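Local coordinates for protein putative fructose-bisphosphate aldolase (Coccidioides immitis, PDB 3PM6) that is a putative class II fructose-bisphosphate aldolase, a zinc-containing TIM-barrel protein whose assembly holds two copies of the chain, at residues 10-18 / 140-148; 59-67 / 89-100. All coordinates share one frame; numbering follows the deposited sequence.

Contact 1 (10-18 / 140-148); sequences LKSNRALPL and CNARGIATE
Asn13 ND2 donates to Gly144 O at 2.8 Å, a fairly straight bond (157°) lying in the amide plane of Asn13 and in the carbonyl plane of Gly144; the same nitrogen also donates to Asp115 O. OD1 turns back on its own segment and accepts from two amides, Leu16 N in the carbonyl plane and Ala15 N from above it, capping the start of helix 16-24. With CG anti to the backbone N (chi1 -173°), the amide reaches across to the other segment while OD1 faces the backbone amides of Ala15 and Leu16. These bonds fix the rotation of a buried group. Beside it, Leu10 lays CD2 against the peptide joining Ile145 to Ala146, 3.4 Å from Ile145 O, and Leu16 CD2 meets Ala146 CB at 3.6 Å. Gly144 itself, with positive phi, closes helix 126-141: Ile145 N bonds to Cys140 O at 2.9 Å and Gly144 N to Asn141 O. The Asn13 amide thus joins a capped helix start to a Schellman motif in the turn between a helix and the next strand, 146-149, of a TIM barrel.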
ATOM      1  N   LEU A  10     -27.384  -4.844   3.139  1.00 36.19           N
ATOM      2  CA  LEU A  10     -26.596  -6.004   2.545  1.00 35.88           C
ATOM      3  C   LEU A  10     -27.031  -6.395   1.134  1.00 35.79           C
ATOM      4  O   LEU A  10     -26.277  -7.058   0.416  1.00 35.04           O
ATOM      5  CB  LEU A  10     -26.617  -7.257   3.443  1.00 35.37           C
ATOM      6  CG  LEU A  10     -25.942  -7.277   4.834  1.00 35.22           C
ATOM      7  CD1 LEU A  10     -26.098  -8.650   5.454  1.00 35.28           C
ATOM      8  CD2 LEU A  10     -24.506  -6.890   4.817  1.00 30.26           C
ATOM      9  N   LYS A  11     -28.240  -5.999   0.734  1.00 36.17           N
ATOM     10  CA  LYS A  11     -28.733  -6.330  -0.622  1.00 36.16           C
ATOM     11  C   LYS A  11     -27.735  -5.915  -1.700  1.00 35.16           C
ATOM     12  O   LYS A  11     -27.594  -6.602  -2.707  1.00 34.97           O
ATOM     13  CB  LYS A  11     -30.114  -5.702  -0.904  1.00 37.20           C
ATOM     14  N   SER A  12     -27.049  -4.796  -1.462  1.00 34.29           N
ATOM     15  CA  SER A  12     -25.987  -4.292  -2.333  1.00 33.45           C
ATOM     16  C   SER A  12     -24.538  -4.654  -1.895  1.00 31.53           C
ATOM     17  O   SER A  12     -23.569  -4.050  -2.383  1.00 31.13           O
ATOM     18  CB  SER A  12     -26.122  -2.777  -2.434  1.00 34.60           C
ATOM     19  OG  SER A  12     -25.053  -2.207  -3.169  1.00 36.81           O
ATOM     20  N   ASN A  13     -24.387  -5.620  -0.988  1.00 29.01           N
ATOM     21  CA  ASN A  13     -23.050  -6.072  -0.581  1.00 26.34           C
ATOM     22  C   ASN A  13     -22.291  -6.829  -1.675  1.00 25.83           C
ATOM     23  O   ASN A  13     -22.828  -7.783  -2.248  1.00 24.95           O
ATOM     24  CB  ASN A  13     -23.094  -6.940   0.671  1.00 25.42           C
ATOM     25  CG  ASN A  13     -21.716  -7.250   1.181  1.00 23.13           C
ATOM     26  OD1 ASN A  13     -21.106  -8.219   0.744  1.00 22.47           O
ATOM     27  ND2 ASN A  13     -21.185  -6.391   2.051  1.00 19.68           N
ATOM     28  N   ARG A  14     -21.045  -6.409  -1.925  1.00 24.62           N
ATOM     29  CA  ARG A  14     -20.218  -6.964  -3.011  1.00 25.17           C
ATOM     30  C   ARG A  14     -19.584  -8.350  -2.722  1.00 24.33           C
ATOM     31  O   ARG A  14     -19.232  -9.075  -3.660  1.00 24.44           O
ATOM     32  CB  ARG A  14     -19.090  -5.979  -3.401  1.00 25.35           C
ATOM     33  CG  ARG A  14     -19.495  -4.754  -4.248  1.00 27.05           C
ATOM     34  CD  ARG A  14     -18.275  -3.851  -4.528  1.00 30.13           C
ATOM     35  NE  ARG A  14     -17.283  -4.494  -5.415  1.00 31.35           N
ATOM     36  CZ  ARG A  14     -16.000  -4.712  -5.113  1.00 31.64           C
ATOM     37  NH1 ARG A  14     -15.487  -4.347  -3.929  1.00 33.94           N
ATOM     38  NH2 ARG A  14     -15.215  -5.306  -5.994  1.00 29.42           N
ATOM     39  N   ALA A  15     -19.399  -8.694  -1.446  1.00 22.94           N
ATOM     40  CA  ALA A  15     -18.737  -9.959  -1.075  1.00 22.34           C
ATOM     41  C   ALA A  15     -19.682 -11.162  -1.166  1.00 22.38           C
ATOM     42  O   ALA A  15     -19.293 -12.232  -1.627  1.00 21.46           O
ATOM     43  CB  ALA A  15     -18.130  -9.856   0.331  1.00 20.12           C
ATOM     44  N   LEU A  16     -20.935 -10.982  -0.748  1.00 23.76           N
ATOM     45  CA  LEU A  16     -21.914 -12.094  -0.720  1.00 24.43           C
ATOM     46  C   LEU A  16     -22.044 -12.900  -2.021  1.00 24.98           C
ATOM     47  O   LEU A  16     -21.997 -14.142  -1.992  1.00 25.03           O
ATOM     48  CB  LEU A  16     -23.295 -11.606  -0.244  1.00 25.11           C
ATOM     49  CG  LEU A  16     -23.410 -11.043   1.177  1.00 25.65           C
ATOM     50  CD1 LEU A  16     -24.859 -10.784   1.496  1.00 27.07           C
ATOM     51  CD2 LEU A  16     -22.782 -11.995   2.210  1.00 21.27           C
ATOM     52  N   PRO A  17     -22.234 -12.225  -3.170  1.00 26.13           N
ATOM     53  CA  PRO A  17     -22.432 -13.029  -4.389  1.00 26.13           C
ATOM     54  C   PRO A  17     -21.280 -14.001  -4.665  1.00 25.88           C
ATOM     55  O   PRO A  17     -21.515 -15.109  -5.161  1.00 27.50           O
ATOM     56  CB  PRO A  17     -22.528 -11.978  -5.506  1.00 26.02           C
ATOM     57  CG  PRO A  17     -22.933 -10.747  -4.850  1.00 26.08           C
ATOM     58  CD  PRO A  17     -22.379 -10.779  -3.443  1.00 26.44           C
ATOM     59  N   LEU A  18     -20.052 -13.608  -4.354  1.00 25.01           N
ATOM     60  CA  LEU A  18     -18.889 -14.459  -4.628  1.00 24.20           C
ATOM     61  C   LEU A  18     -18.995 -15.847  -4.025  1.00 24.20           C
ATOM     62  O   LEU A  18     -18.724 -16.822  -4.725  1.00 23.44           O
ATOM     63  CB  LEU A  18     -17.566 -13.809  -4.184  1.00 23.21           C
ATOM     64  CG  LEU A  18     -16.865 -12.780  -5.066  1.00 24.16           C
ATOM     65  CD1 LEU A  18     -17.757 -11.582  -5.425  1.00 23.03           C
ATOM     66  CD2 LEU A  18     -15.563 -12.284  -4.422  1.00 21.61           C
ATOM     67  N   CYS A 140     -22.098  -4.279  12.056  1.00 21.59           N
ATOM     68  CA  CYS A 140     -21.566  -4.379  10.705  1.00 20.28           C
ATOM     69  C   CYS A 140     -22.681  -4.284   9.635  1.00 21.24           C
ATOM     70  O   CYS A 140     -22.528  -3.632   8.601  1.00 20.35           O
ATOM     71  CB  CYS A 140     -20.812  -5.707  10.554  1.00 19.15           C
ATOM     72  SG  CYS A 140     -19.281  -5.831  11.532  1.00 18.56           S
ATOM     73  N   ASN A 141     -23.768  -5.012   9.864  1.00 22.69           N
ATOM     74  CA  ASN A 141     -24.888  -5.061   8.931  1.00 24.44           C
ATOM     75  C   ASN A 141     -25.492  -3.654   8.713  1.00 25.26           C
ATOM     76  O   ASN A 141     -25.703  -3.234   7.571  1.00 25.30           O
ATOM     77  CB  ASN A 141     -25.965  -6.013   9.451  1.00 24.79           C
ATOM     78  CG  ASN A 141     -25.604  -7.478   9.268  1.00 25.67           C
ATOM     79  OD1 ASN A 141     -24.515  -7.822   8.777  1.00 27.38           O
ATOM     80  ND2 ASN A 141     -26.532  -8.363   9.655  1.00 25.70           N
ATOM     81  N   ALA A 142     -25.721  -2.932   9.807  1.00 25.91           N
ATOM     82  CA  ALA A 142     -26.133  -1.511   9.754  1.00 26.91           C
ATOM     83  C   ALA A 142     -25.306  -0.698   8.766  1.00 27.28           C
ATOM     84  O   ALA A 142     -25.795   0.303   8.254  1.00 26.54           O
ATOM     85  CB  ALA A 142     -26.062  -0.867  11.130  1.00 26.40           C
ATOM     86  N   ARG A 143     -24.070  -1.149   8.483  1.00 25.92           N
ATOM     87  CA  ARG A 143     -23.170  -0.366   7.668  1.00 25.61           C
ATOM     88  C   ARG A 143     -22.883  -0.992   6.306  1.00 25.33           C
ATOM     89  O   ARG A 143     -21.930  -0.584   5.600  1.00 25.07           O
ATOM     90  CB  ARG A 143     -21.893  -0.050   8.452  1.00 25.98           C
ATOM     91  CG  ARG A 143     -22.163   0.918   9.624  1.00 28.21           C
ATOM     92  CD  ARG A 143     -21.260   0.698  10.834  1.00 30.21           C
ATOM     93  NE  ARG A 143     -21.597   1.701  11.838  1.00 30.28           N
ATOM     94  CZ  ARG A 143     -22.586   1.604  12.728  1.00 31.90           C
ATOM     95  NH1 ARG A 143     -23.337   0.515  12.795  1.00 31.63           N
ATOM     96  NH2 ARG A 143     -22.834   2.621  13.556  1.00 33.23           N
ATOM     97  N   GLY A 144     -23.715  -1.960   5.934  1.00 23.96           N
ATOM     98  CA  GLY A 144     -23.582  -2.636   4.649  1.00 23.96           C
ATOM     99  C   GLY A 144     -22.587  -3.793   4.615  1.00 23.07           C
ATOM    100  O   GLY A 144     -22.276  -4.310   3.543  1.00 23.19           O
ATOM    101  N   ILE A 145     -22.117  -4.230   5.786  1.00 21.67           N
ATOM    102  CA  ILE A 145     -20.952  -5.125   5.850  1.00 19.83           C
ATOM    103  C   ILE A 145     -21.340  -6.577   6.169  1.00 18.77           C
ATOM    104  O   ILE A 145     -22.024  -6.827   7.139  1.00 17.99           O
ATOM    105  CB  ILE A 145     -19.932  -4.571   6.868  1.00 19.67           C
ATOM    106  CG1 ILE A 145     -19.452  -3.173   6.418  1.00 19.38           C
ATOM    107  CG2 ILE A 145     -18.767  -5.561   7.089  1.00 18.16           C
ATOM    108  CD1 ILE A 145     -18.587  -2.431   7.484  1.00 18.61           C
ATOM    109  N   ALA A 146     -20.923  -7.510   5.315  1.00 17.29           N
ATOM    110  CA  ALA A 146     -21.134  -8.927   5.531  1.00 17.09           C
ATOM    111  C   ALA A 146     -20.167  -9.471   6.615  1.00 16.90           C
ATOM    112  O   ALA A 146     -19.150  -8.843   6.919  1.00 17.15           O
ATOM    113  CB  ALA A 146     -20.926  -9.665   4.226  1.00 17.67           C
ATOM    114  N   THR A 147     -20.480 -10.617   7.209  1.00 15.65           N
ATOM    115  CA  THR A 147     -19.721 -11.080   8.384  1.00 15.82           C
ATOM    116  C   THR A 147     -19.468 -12.572   8.389  1.00 15.51           C
ATOM    117  O   THR A 147     -20.237 -13.343   7.836  1.00 15.51           O
ATOM    118  CB  THR A 147     -20.385 -10.729   9.738  1.00 15.74           C
ATOM    119  OG1 THR A 147     -21.655 -11.342   9.813  1.00 17.17           O
ATOM    120  CG2 THR A 147     -20.545  -9.247   9.938  1.00 15.98           C
ATOM    121  N   GLU A 148     -18.379 -12.951   9.024  1.00 15.38           N
ATOM    122  CA  GLU A 148     -17.974 -14.351   9.161  1.00 15.65           C
ATOM    123  C   GLU A 148     -17.742 -14.505  10.635  1.00 16.05           C
ATOM    124  O   GLU A 148     -17.245 -13.581  11.261  1.00 16.70           O
ATOM    125  CB  GLU A 148     -16.673 -14.584   8.394  1.00 14.52           C
ATOM    126  CG  GLU A 148     -16.008 -15.943   8.585  1.00 15.25           C
ATOM    127  CD  GLU A 148     -14.710 -16.063   7.786  1.00 15.12           C
ATOM    128  OE1 GLU A 148     -14.654 -15.575   6.627  1.00 14.67           O
ATOM    129  OE2 GLU A 148     -13.734 -16.634   8.323  1.00 13.54           O
TER

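Contact 2 (59-67 / 89-100); sequences FPWAIQYAD and LDHAQDPEIIKR. With ZN (zinc ion), chain S.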
ATOM      1  N   PHE A  59      -5.327  -7.919   8.181  1.00 15.38           N
ATOM      2  CA  PHE A  59      -5.472  -8.171   9.619  1.00 15.14           C
ATOM      3  C   PHE A  59      -5.733  -6.847  10.330  1.00 16.42           C
ATOM      4  O   PHE A  59      -5.552  -5.772   9.719  1.00 17.18           O
ATOM      5  CB  PHE A  59      -4.227  -8.856  10.204  1.00 14.93           C
ATOM      6  CG  PHE A  59      -3.982 -10.220   9.655  1.00 15.40           C
ATOM      7  CD1 PHE A  59      -4.960 -11.223   9.740  1.00 16.44           C
ATOM      8  CD2 PHE A  59      -2.792 -10.520   9.030  1.00 15.08           C
ATOM      9  CE1 PHE A  59      -4.737 -12.484   9.201  1.00 15.58           C
ATOM     10  CE2 PHE A  59      -2.574 -11.810   8.508  1.00 14.33           C
ATOM     11  CZ  PHE A  59      -3.547 -12.775   8.605  1.00 13.24           C
ATOM     12  N   PRO A  60      -6.182  -6.891  11.615  1.00 16.56           N
ATOM     13  CA  PRO A  60      -6.316  -5.618  12.335  1.00 17.53           C
ATOM     14  C   PRO A  60      -5.025  -4.809  12.356  1.00 18.34           C
ATOM     15  O   PRO A  60      -5.053  -3.571  12.438  1.00 18.62           O
ATOM     16  CB  PRO A  60      -6.704  -6.066  13.775  1.00 17.97           C
ATOM     17  CG  PRO A  60      -7.518  -7.320  13.563  1.00 16.83           C
ATOM     18  CD  PRO A  60      -7.043  -7.936  12.205  1.00 15.81           C
ATOM     19  N   TRP A  61      -3.903  -5.513  12.312  1.00 19.09           N
ATOM     20  CA  TRP A  61      -2.592  -4.879  12.210  1.00 20.24           C
ATOM     21  C   TRP A  61      -2.484  -3.845  11.085  1.00 20.62           C
ATOM     22  O   TRP A  61      -1.724  -2.887  11.218  1.00 20.66           O
ATOM     23  CB  TRP A  61      -1.483  -5.925  12.010  1.00 20.55           C
ATOM     24  CG  TRP A  61      -0.165  -5.280  11.699  1.00 21.10           C
ATOM     25  CD1 TRP A  61       0.744  -4.796  12.601  1.00 22.27           C
ATOM     26  CD2 TRP A  61       0.376  -5.005  10.394  1.00 20.63           C
ATOM     27  NE1 TRP A  61       1.826  -4.247  11.937  1.00 21.31           N
ATOM     28  CE2 TRP A  61       1.627  -4.357  10.587  1.00 20.35           C
ATOM     29  CE3 TRP A  61      -0.065  -5.259   9.082  1.00 17.73           C
ATOM     30  CZ2 TRP A  61       2.449  -3.959   9.511  1.00 19.95           C
ATOM     31  CZ3 TRP A  61       0.736  -4.855   8.017  1.00 18.66           C
ATOM     32  CH2 TRP A  61       1.989  -4.214   8.239  1.00 17.91           C
ATOM     33  N   ALA A  62      -3.194  -4.057   9.977  1.00 20.32           N
ATOM     34  CA  ALA A  62      -3.114  -3.135   8.869  1.00 21.07           C
ATOM     35  C   ALA A  62      -3.685  -1.764   9.247  1.00 21.65           C
ATOM     36  O   ALA A  62      -3.189  -0.724   8.808  1.00 21.22           O
ATOM     37  CB  ALA A  62      -3.820  -3.704   7.638  1.00 20.68           C
ATOM     38  N   ILE A  63      -4.712  -1.768  10.089  1.00 22.78           N
ATOM     39  CA  ILE A  63      -5.280  -0.518  10.591  1.00 24.36           C
ATOM     40  C   ILE A  63      -4.356   0.033  11.717  1.00 26.78           C
ATOM     41  O   ILE A  63      -3.980   1.216  11.682  1.00 27.03           O
ATOM     42  CB  ILE A  63      -6.706  -0.734  11.088  1.00 23.76           C
ATOM     43  CG1 ILE A  63      -7.614  -1.167   9.928  1.00 22.60           C
ATOM     44  CG2 ILE A  63      -7.232   0.521  11.773  1.00 25.35           C
ATOM     45  CD1 ILE A  63      -8.826  -2.045  10.388  1.00 21.78           C
ATOM     46  N   GLN A  64      -3.963  -0.833  12.669  1.00 28.40           N
ATOM     47  CA  GLN A  64      -3.034  -0.464  13.766  1.00 30.81           C
ATOM     48  C   GLN A  64      -1.803   0.236  13.168  1.00 31.08           C
ATOM     49  O   GLN A  64      -1.371   1.261  13.667  1.00 32.23           O
ATOM     50  CB  GLN A  64      -2.613  -1.709  14.593  1.00 30.83           C
ATOM     51  CG  GLN A  64      -3.644  -2.165  15.652  1.00 34.89           C
ATOM     52  CD  GLN A  64      -3.609  -3.680  16.058  1.00 38.87           C
ATOM     53  OE1 GLN A  64      -2.581  -4.405  15.937  1.00 42.02           O
ATOM     54  NE2 GLN A  64      -4.752  -4.146  16.574  1.00 38.38           N
ATOM     55  N   TYR A  65      -1.280  -0.296  12.066  1.00 30.82           N
ATOM     56  CA  TYR A  65      -0.041   0.195  11.474  1.00 31.02           C
ATOM     57  C   TYR A  65      -0.179   1.420  10.544  1.00 31.34           C
ATOM     58  O   TYR A  65       0.609   2.351  10.661  1.00 31.53           O
ATOM     59  CB  TYR A  65       0.702  -0.944  10.772  1.00 30.54           C
ATOM     60  CG  TYR A  65       1.769  -0.537   9.750  1.00 31.57           C
ATOM     61  CD1 TYR A  65       3.025  -0.064  10.161  1.00 32.83           C
ATOM     62  CD2 TYR A  65       1.534  -0.672   8.386  1.00 31.02           C
ATOM     63  CE1 TYR A  65       3.997   0.274   9.241  1.00 33.62           C
ATOM     64  CE2 TYR A  65       2.509  -0.358   7.448  1.00 31.68           C
ATOM     65  CZ  TYR A  65       3.726   0.121   7.878  1.00 33.26           C
ATOM     66  OH  TYR A  65       4.677   0.469   6.954  1.00 34.90           O
ATOM     67  N   ALA A  66      -1.155   1.408   9.635  1.00 31.12           N
ATOM     68  CA  ALA A  66      -1.249   2.404   8.566  1.00 31.66           C
ATOM     69  C   ALA A  66      -2.573   3.163   8.566  1.00 32.39           C
ATOM     70  O   ALA A  66      -2.941   3.792   7.561  1.00 33.26           O
ATOM     71  CB  ALA A  66      -1.026   1.727   7.216  1.00 31.28           C
ATOM     72  N   ASP A  67      -3.283   3.105   9.690  1.00 32.53           N
ATOM     73  CA  ASP A  67      -4.592   3.747   9.841  1.00 32.88           C
ATOM     74  C   ASP A  67      -5.510   3.347   8.688  1.00 32.31           C
ATOM     75  O   ASP A  67      -5.888   2.187   8.598  1.00 31.85           O
ATOM     76  CB  ASP A  67      -4.452   5.262  10.023  1.00 33.39           C
ATOM     77  CG  ASP A  67      -3.726   5.625  11.313  1.00 35.12           C
ATOM     78  OD1 ASP A  67      -4.136   5.126  12.387  1.00 33.77           O
ATOM     79  OD2 ASP A  67      -2.745   6.403  11.253  1.00 36.67           O
ATOM     80  N   LEU A  89     -11.772  -8.057   6.360  1.00 12.82           N
ATOM     81  CA  LEU A  89     -10.962  -8.037   7.590  1.00 12.76           C
ATOM     82  C   LEU A  89     -10.937  -9.402   8.247  1.00 13.14           C
ATOM     83  O   LEU A  89     -11.948  -9.876   8.783  1.00 12.62           O
ATOM     84  CB  LEU A  89     -11.459  -6.978   8.582  1.00 12.69           C
ATOM     85  CG  LEU A  89     -10.654  -6.693   9.867  1.00 11.88           C
ATOM     86  CD1 LEU A  89      -9.202  -6.173   9.640  1.00 11.30           C
ATOM     87  CD2 LEU A  89     -11.453  -5.723  10.763  1.00 10.89           C
ATOM     88  N   ASP A  90      -9.772 -10.049   8.236  1.00 13.24           N
ATOM     89  CA  ASP A  90      -9.675 -11.413   8.809  1.00 12.87           C
ATOM     90  C   ASP A  90      -9.334 -11.330  10.299  1.00 12.97           C
ATOM     91  O   ASP A  90      -8.661 -10.377  10.728  1.00 12.28           O
ATOM     92  CB  ASP A  90      -8.597 -12.174   8.015  1.00 12.95           C
ATOM     93  CG  ASP A  90      -8.532 -13.658   8.320  1.00 13.62           C
ATOM     94  OD1 ASP A  90      -9.524 -14.270   8.811  1.00 13.33           O
ATOM     95  OD2 ASP A  90      -7.440 -14.222   8.064  1.00 13.40           O
ATOM     96  N   HIS A  91      -9.785 -12.312  11.092  1.00 12.77           N
ATOM     97  CA  HIS A  91      -9.382 -12.426  12.514  1.00 12.39           C
ATOM     98  C   HIS A  91      -9.443 -11.133  13.313  1.00 13.29           C
ATOM     99  O   HIS A  91      -8.516 -10.773  14.021  1.00 15.08           O
ATOM    100  CB  HIS A  91      -8.015 -13.114  12.617  1.00 11.04           C
ATOM    101  CG  HIS A  91      -8.092 -14.519  12.128  1.00 12.84           C
ATOM    102  ND1 HIS A  91      -8.963 -15.426  12.689  1.00 11.60           N
ATOM    103  CD2 HIS A  91      -7.552 -15.132  11.050  1.00 10.47           C
ATOM    104  CE1 HIS A  91      -8.907 -16.556  12.016  1.00 11.00           C
ATOM    105  NE2 HIS A  91      -8.065 -16.400  11.016  1.00 13.16           N
ATOM    106  N   ALA A  92     -10.536 -10.421  13.185  1.00 13.25           N
ATOM    107  CA  ALA A  92     -10.748  -9.306  14.043  1.00 13.37           C
ATOM    108  C   ALA A  92     -11.240  -9.879  15.372  1.00 13.86           C
ATOM    109  O   ALA A  92     -12.360 -10.385  15.442  1.00 14.18           O
ATOM    110  CB  ALA A  92     -11.775  -8.375  13.406  1.00 12.47           C
ATOM    111  N   GLN A  93     -10.408  -9.814  16.407  1.00 14.20           N
ATOM    112  CA  GLN A  93     -10.700 -10.521  17.649  1.00 15.95           C
ATOM    113  C   GLN A  93     -10.996  -9.598  18.819  1.00 17.68           C
ATOM    114  O   GLN A  93     -10.991 -10.036  19.976  1.00 17.76           O
ATOM    115  CB  GLN A  93      -9.573 -11.514  18.006  1.00 15.74           C
ATOM    116  CG  GLN A  93      -9.306 -12.556  16.889  1.00 12.88           C
ATOM    117  CD  GLN A  93      -8.197 -13.545  17.268  1.00 16.20           C
ATOM    118  OE1 GLN A  93      -7.365 -13.265  18.138  1.00 14.89           O
ATOM    119  NE2 GLN A  93      -8.187 -14.707  16.608  1.00 11.84           N
ATOM    120  N   ASP A  94     -11.299  -8.342  18.491  1.00 19.36           N
ATOM    121  CA  ASP A  94     -11.530  -7.273  19.467  1.00 21.24           C
ATOM    122  C   ASP A  94     -12.728  -6.442  18.992  1.00 21.49           C
ATOM    123  O   ASP A  94     -12.670  -5.856  17.924  1.00 20.65           O
ATOM    124  CB  ASP A  94     -10.283  -6.382  19.528  1.00 21.91           C
ATOM    125  CG  ASP A  94     -10.356  -5.292  20.640  1.00 27.46           C
ATOM    126  OD1 ASP A  94     -11.453  -4.749  20.970  1.00 29.41           O
ATOM    127  OD2 ASP A  94      -9.266  -4.963  21.184  1.00 33.29           O
ATOM    128  N   PRO A  95     -13.831  -6.407  19.775  1.00 22.86           N
ATOM    129  CA  PRO A  95     -15.030  -5.637  19.422  1.00 23.30           C
ATOM    130  C   PRO A  95     -14.744  -4.168  19.012  1.00 24.36           C
ATOM    131  O   PRO A  95     -15.324  -3.662  18.028  1.00 24.60           O
ATOM    132  CB  PRO A  95     -15.862  -5.708  20.711  1.00 24.16           C
ATOM    133  CG  PRO A  95     -15.511  -7.054  21.248  1.00 22.95           C
ATOM    134  CD  PRO A  95     -14.041  -7.211  20.994  1.00 22.85           C
ATOM    135  N   GLU A  96     -13.837  -3.510  19.733  1.00 24.98           N
ATOM    136  CA  GLU A  96     -13.463  -2.121  19.445  1.00 25.55           C
ATOM    137  C   GLU A  96     -12.862  -1.949  18.050  1.00 25.30           C
ATOM    138  O   GLU A  96     -13.176  -1.000  17.326  1.00 25.47           O
ATOM    139  CB  GLU A  96     -12.496  -1.575  20.512  1.00 25.75           C
ATOM    140  N   ILE A  97     -12.008  -2.878  17.655  1.00 25.05           N
ATOM    141  CA  ILE A  97     -11.396  -2.806  16.327  1.00 23.99           C
ATOM    142  C   ILE A  97     -12.397  -3.077  15.203  1.00 22.80           C
ATOM    143  O   ILE A  97     -12.270  -2.564  14.093  1.00 22.51           O
ATOM    144  CB  ILE A  97     -10.206  -3.771  16.221  1.00 24.61           C
ATOM    145  CG1 ILE A  97      -8.971  -3.107  16.838  1.00 26.96           C
ATOM    146  CG2 ILE A  97      -9.873  -4.040  14.777  1.00 22.85           C
ATOM    147  CD1 ILE A  97      -8.931  -3.066  18.344  1.00 31.53           C
ATOM    148  N   ILE A  98     -13.375  -3.915  15.488  1.00 22.15           N
ATOM    149  CA  ILE A  98     -14.378  -4.271  14.490  1.00 21.39           C
ATOM    150  C   ILE A  98     -15.214  -3.015  14.172  1.00 21.98           C
ATOM    151  O   ILE A  98     -15.401  -2.648  13.007  1.00 22.18           O
ATOM    152  CB  ILE A  98     -15.208  -5.482  14.996  1.00 20.64           C
ATOM    153  CG1 ILE A  98     -14.323  -6.742  14.920  1.00 18.22           C
ATOM    154  CG2 ILE A  98     -16.515  -5.672  14.204  1.00 21.10           C
ATOM    155  CD1 ILE A  98     -14.889  -7.983  15.602  1.00 13.66           C
ATOM    156  N   LYS A  99     -15.668  -2.333  15.211  1.00 22.41           N
ATOM    157  CA  LYS A  99     -16.464  -1.119  15.029  1.00 23.76           C
ATOM    158  C   LYS A  99     -15.618  -0.065  14.337  1.00 24.09           C
ATOM    159  O   LYS A  99     -16.105   0.625  13.464  1.00 23.60           O
ATOM    160  CB  LYS A  99     -16.927  -0.578  16.363  1.00 23.56           C
ATOM    161  CG  LYS A  99     -17.786  -1.500  17.099  1.00 25.06           C
ATOM    162  CD  LYS A  99     -17.623  -1.177  18.579  1.00 30.21           C
ATOM    163  CE  LYS A  99     -18.601  -1.966  19.363  1.00 31.73           C
ATOM    164  NZ  LYS A  99     -19.955  -1.613  18.892  1.00 32.18           N
ATOM    165  N   ARG A 100     -14.343   0.032  14.707  1.00 24.49           N
ATOM    166  CA  ARG A 100     -13.466   1.008  14.081  1.00 25.74           C
ATOM    167  C   ARG A 100     -13.322   0.703  12.582  1.00 25.41           C
ATOM    168  O   ARG A 100     -13.416   1.608  11.723  1.00 25.94           O
ATOM    169  CB  ARG A 100     -12.107   1.033  14.773  1.00 26.02           C
ATOM    170  CG  ARG A 100     -11.128   2.071  14.190  1.00 29.93           C
ATOM    171  CD  ARG A 100      -9.674   1.846  14.667  1.00 32.50           C
ATOM    172  NE  ARG A 100      -8.764   2.790  14.016  1.00 35.49           N
ATOM    173  CZ  ARG A 100      -7.497   3.003  14.376  1.00 38.10           C
ATOM    174  NH1 ARG A 100      -6.770   3.891  13.721  1.00 39.90           N
ATOM    175  NH2 ARG A 100      -6.957   2.344  15.398  1.00 40.90           N
TER
HETATM  176 ZN    ZN S 319      -7.546 -18.033   9.790  1.00 20.80          ZN
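Two anti torsions bring the outer groups together: Ile63 CG2 lies anti to its backbone N, and Arg100 sets out with CG anti to its own (chi1 -179°) and runs extended to NE. The contact lies in a TIM barrel, where helix 60-66, following strand 54-58, packs against the neighbouring strand 85-92 and the helix after it, 95-103. The short axes of 60-66 and 95-100 come within 10.9 Å at 74°. The Ile63 and Arg100 side chains run antiparallel alongside one another, which sets the methyl CG2 of Ile63 over the centre of one guanidinium face, 3.5 Å from Arg100 NE. At the guanidinium edge, Asp67 OD1 forms a salt bridge with Arg100 NH1 at 3.2 Å; its hydrogen bond is weak and strongly bent.

Further in, Pro60, at the start of its helix, packs against both strand 85-92 and helix 95-103. Pro60 CD sits 3.3 Å from Asp90 O, CG rests against His91 O and Ala92 CA, and Pro60 CB meets Ile97 CG2 at 3.9 Å. Leu89 CD1 packs against the start of helix 60-66, 3.6 Å from Phe59 C, and also touches the Pro60 ring. The Phe59 ring and the Asp90 carboxylate extend alongside one another in a common direction, their planes 29° apart, with Phe59 CE1 3.4 Å from Asp90 OD2. On the far side of the helix, Trp61 NE1 and Tyr65 OH bond to Glu276 and Thr279 of the second subunit.

At the C-terminal end of strand 85-92 the contact reaches the metal site completed by His196 and His227. Asp120 accepts from His91 ND1 and so helps to orient the ring. Asp90 OD1 lies above one face of the His91 ring, toward its rim, and the ring's other nitrogen, His91 NE2, binds the zinc ion at 2.1 Å.

Contacts 1 and 2 belong to the same closed eight-stranded parallel barrel, with their centres about 18 Å apart. Along the chain contact 2 is nested within the loop closed by contact 1: 10-18 comes first, then 59-67 and 89-100, and 140-148 last. Strand 116-119 stands between strands 85-92 and 146-149 and pairs with both. Contact 1 joins the N-terminal segment to the N-terminal end of strand 146-149, whereas contact 2 includes the zinc-bearing C-terminal end of strand 85-92. The two meet where Cys140 SG packs against Ile98 CG2 at 3.8 Å, bringing together the neighbouring outer helices 126-141 and 95-103. Together they span both ends of the barrel wall.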